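Local atomic coordinates of SUBA (Escherichia coli, PDB entry 2IY9), a protein that cleaves the host endoplasmic reticulum chaperone BiP as the subtilisin-like serine protease subunit of the AB5 toxin subtilase cytotoxin. Residues 165-168 and 169-173. Sequence-based numbering, arbitrary orientation.
Sequences LLSR and MGRNN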
ATOM      1  N   LEU A 165      13.093 -13.345   3.226  1.00 27.53           N
ATOM      2  CA  LEU A 165      11.841 -13.030   3.934  1.00 26.96           C
ATOM      3  C   LEU A 165      10.636 -13.076   3.001  1.00 25.89           C
ATOM      4  O   LEU A 165       9.598 -13.641   3.342  1.00 25.52           O
ATOM      5  CB  LEU A 165      11.924 -11.659   4.619  1.00 27.30           C
ATOM      6  CG  LEU A 165      10.673 -11.294   5.429  1.00 28.66           C
ATOM      7  CD1 LEU A 165      11.006 -10.575   6.706  1.00 30.01           C
ATOM      8  CD2 LEU A 165       9.689 -10.486   4.578  1.00 30.88           C
ATOM      9  N   LEU A 166      10.770 -12.468   1.829  1.00 25.47           N
ATOM     10  CA  LEU A 166       9.642 -12.378   0.902  1.00 25.16           C
ATOM     11  C   LEU A 166       9.286 -13.726   0.284  1.00 25.47           C
ATOM     12  O   LEU A 166       8.104 -14.050   0.132  1.00 24.90           O
ATOM     13  CB  LEU A 166       9.902 -11.310  -0.167  1.00 25.21           C
ATOM     14  CG  LEU A 166      10.060  -9.888   0.414  1.00 24.20           C
ATOM     15  CD1 LEU A 166      10.644  -8.953  -0.620  1.00 23.78           C
ATOM     16  CD2 LEU A 166       8.741  -9.327   0.941  1.00 23.94           C
ATOM     17  N   SER A 167      10.295 -14.521  -0.072  1.00 25.75           N
ATOM     18  CA  SER A 167      10.008 -15.855  -0.627  1.00 26.05           C
ATOM     19  C   SER A 167       9.361 -16.750   0.433  1.00 25.89           C
ATOM     20  O   SER A 167       8.456 -17.514   0.116  1.00 25.04           O
ATOM     21  CB  SER A 167      11.252 -16.513  -1.233  1.00 26.27           C
ATOM     22  OG  SER A 167      12.249 -16.707  -0.246  1.00 27.89           O
ATOM     23  N   ARG A 168       9.797 -16.616   1.688  1.00 25.65           N
ATOM     24  CA  ARG A 168       9.160 -17.312   2.820  1.00 26.45           C
ATOM     25  C   ARG A 168       7.707 -16.866   3.036  1.00 25.66           C
ATOM     26  O   ARG A 168       6.810 -17.707   3.161  1.00 25.79           O
ATOM     27  CB  ARG A 168       9.975 -17.119   4.111  1.00 26.04           C
ATOM     28  CG  ARG A 168       9.503 -17.952   5.313  1.00 27.31           C
ATOM     29  CD  ARG A 168      10.623 -18.114   6.358  1.00 28.93           C
ATOM     30  NE  ARG A 168      10.789 -16.969   7.261  1.00 35.75           N
ATOM     31  CZ  ARG A 168      11.498 -15.884   6.978  1.00 37.69           C
ATOM     32  NH1 ARG A 168      12.076 -15.762   5.799  1.00 41.01           N
ATOM     33  NH2 ARG A 168      11.619 -14.905   7.860  1.00 40.47           N
ATOM     34  N   MET A 169       7.467 -15.552   3.069  1.00 25.77           N
ATOM     35  CA  MET A 169       6.090 -15.049   3.185  1.00 25.46           C
ATOM     36  C   MET A 169       5.251 -15.576   2.023  1.00 24.65           C
ATOM     37  O   MET A 169       4.093 -15.923   2.202  1.00 24.20           O
ATOM     38  CB  MET A 169       6.045 -13.519   3.239  1.00 25.49           C
ATOM     39  CG  MET A 169       4.617 -12.921   3.190  1.00 26.49           C
ATOM     40  SD  MET A 169       4.537 -11.115   3.207  1.00 27.67           S
ATOM     41  CE  MET A 169       6.260 -10.764   2.883  1.00 29.90           C
ATOM     42  N   GLY A 170       5.857 -15.656   0.838  1.00 24.54           N
ATOM     43  CA  GLY A 170       5.178 -16.192  -0.346  1.00 24.31           C
ATOM     44  C   GLY A 170       4.732 -17.627  -0.134  1.00 24.81           C
ATOM     45  O   GLY A 170       3.573 -17.973  -0.378  1.00 24.40           O
ATOM     46  N   ARG A 171       5.652 -18.455   0.346  1.00 25.14           N
ATOM     47  CA  ARG A 171       5.340 -19.845   0.663  1.00 26.00           C
ATOM     48  C   ARG A 171       4.209 -19.984   1.684  1.00 25.49           C
ATOM     49  O   ARG A 171       3.347 -20.848   1.543  1.00 25.96           O
ATOM     50  CB  ARG A 171       6.591 -20.581   1.121  1.00 26.08           C
ATOM     51  CG  ARG A 171       7.484 -20.979  -0.039  1.00 28.75           C
ATOM     52  CD  ARG A 171       8.641 -21.861   0.402  1.00 32.17           C
ATOM     53  NE  ARG A 171       9.501 -21.227   1.401  1.00 35.31           N
ATOM     54  CZ  ARG A 171      10.489 -20.375   1.133  1.00 34.52           C
ATOM     55  NH1 ARG A 171      10.759 -20.003  -0.114  1.00 36.01           N
ATOM     56  NH2 ARG A 171      11.206 -19.885   2.127  1.00 35.79           N
ATOM     57  N   ASN A 172       4.198 -19.104   2.681  1.00 25.60           N
ATOM     58  CA  ASN A 172       3.160 -19.086   3.719  1.00 25.56           C
ATOM     59  C   ASN A 172       1.775 -18.788   3.155  1.00 25.32           C
ATOM     60  O   ASN A 172       0.769 -19.267   3.673  1.00 24.25           O
ATOM     61  CB  ASN A 172       3.516 -18.066   4.809  1.00 25.89           C
ATOM     62  CG  ASN A 172       4.810 -18.411   5.540  1.00 27.40           C
ATOM     63  OD1 ASN A 172       5.319 -19.530   5.436  1.00 27.36           O
ATOM     64  ND2 ASN A 172       5.354 -17.441   6.269  1.00 28.19           N
ATOM     65  N   ASN A 173       1.741 -17.971   2.100  1.00 25.06           N
ATOM     66  CA  ASN A 173       0.515 -17.701   1.357  1.00 25.45           C
ATOM     67  C   ASN A 173      -0.606 -17.083   2.212  1.00 25.34           C
ATOM     68  O   ASN A 173      -1.792 -17.337   1.991  1.00 24.61           O
ATOM     69  CB  ASN A 173       0.038 -18.988   0.661  1.00 25.57           C
ATOM     70  CG  ASN A 173      -0.856 -18.709  -0.530  1.00 26.98           C
ATOM     71  OD1 ASN A 173      -0.927 -17.576  -1.018  1.00 27.25           O
ATOM     72  ND2 ASN A 173      -1.555 -19.741  -1.000  1.00 28.62           N
TER
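The guanidinium of Arg-171 lays one face over the preceding turn of helix 160-172: Ser-167 O stands 3.4 Å and Arg-168 CA 3.3 Å above its plane, both displaced from the centre of the group. Lying over the face, that oxygen makes no hydrogen bond to NH1 and accepts Arg-171 N instead. The Asn-172 amide meets Arg-168 O through CG, at 3.2 Å. This is the last part of an alpha helix flanking the parallel sheet of the subtilase fold. Ser-167 OG bonds to Thr-163 O and Glu-164 O. Arg-168 NH1 makes a salt bridge to Glu-164 OE1, which probably offsets the like charge of Arg-171, whose NH2 is 5.6 Å from that NH1; the guanidinium planes are 34° apart. Four backbone N-H(i+4) to O=C(i) hydrogen bonds join the segments, the straightest from Met-169 N to Leu-165 O (167°). Asn-173 leaves the helix with positive phi, and its OD1 is hydrogen-bonded to Thr-295 OG1. On the buried flank Met-169 and Leu-166 run alongside each other against Ile-177, while Leu-165 faces helix 125-134. Met-169 chi3, nearly eclipsed at 13°, turns CE back toward both leucines, 3.8 Å from Leu-165 CD2 and a tight, somewhat doubtful 3.5 Å from Leu-166 CD2.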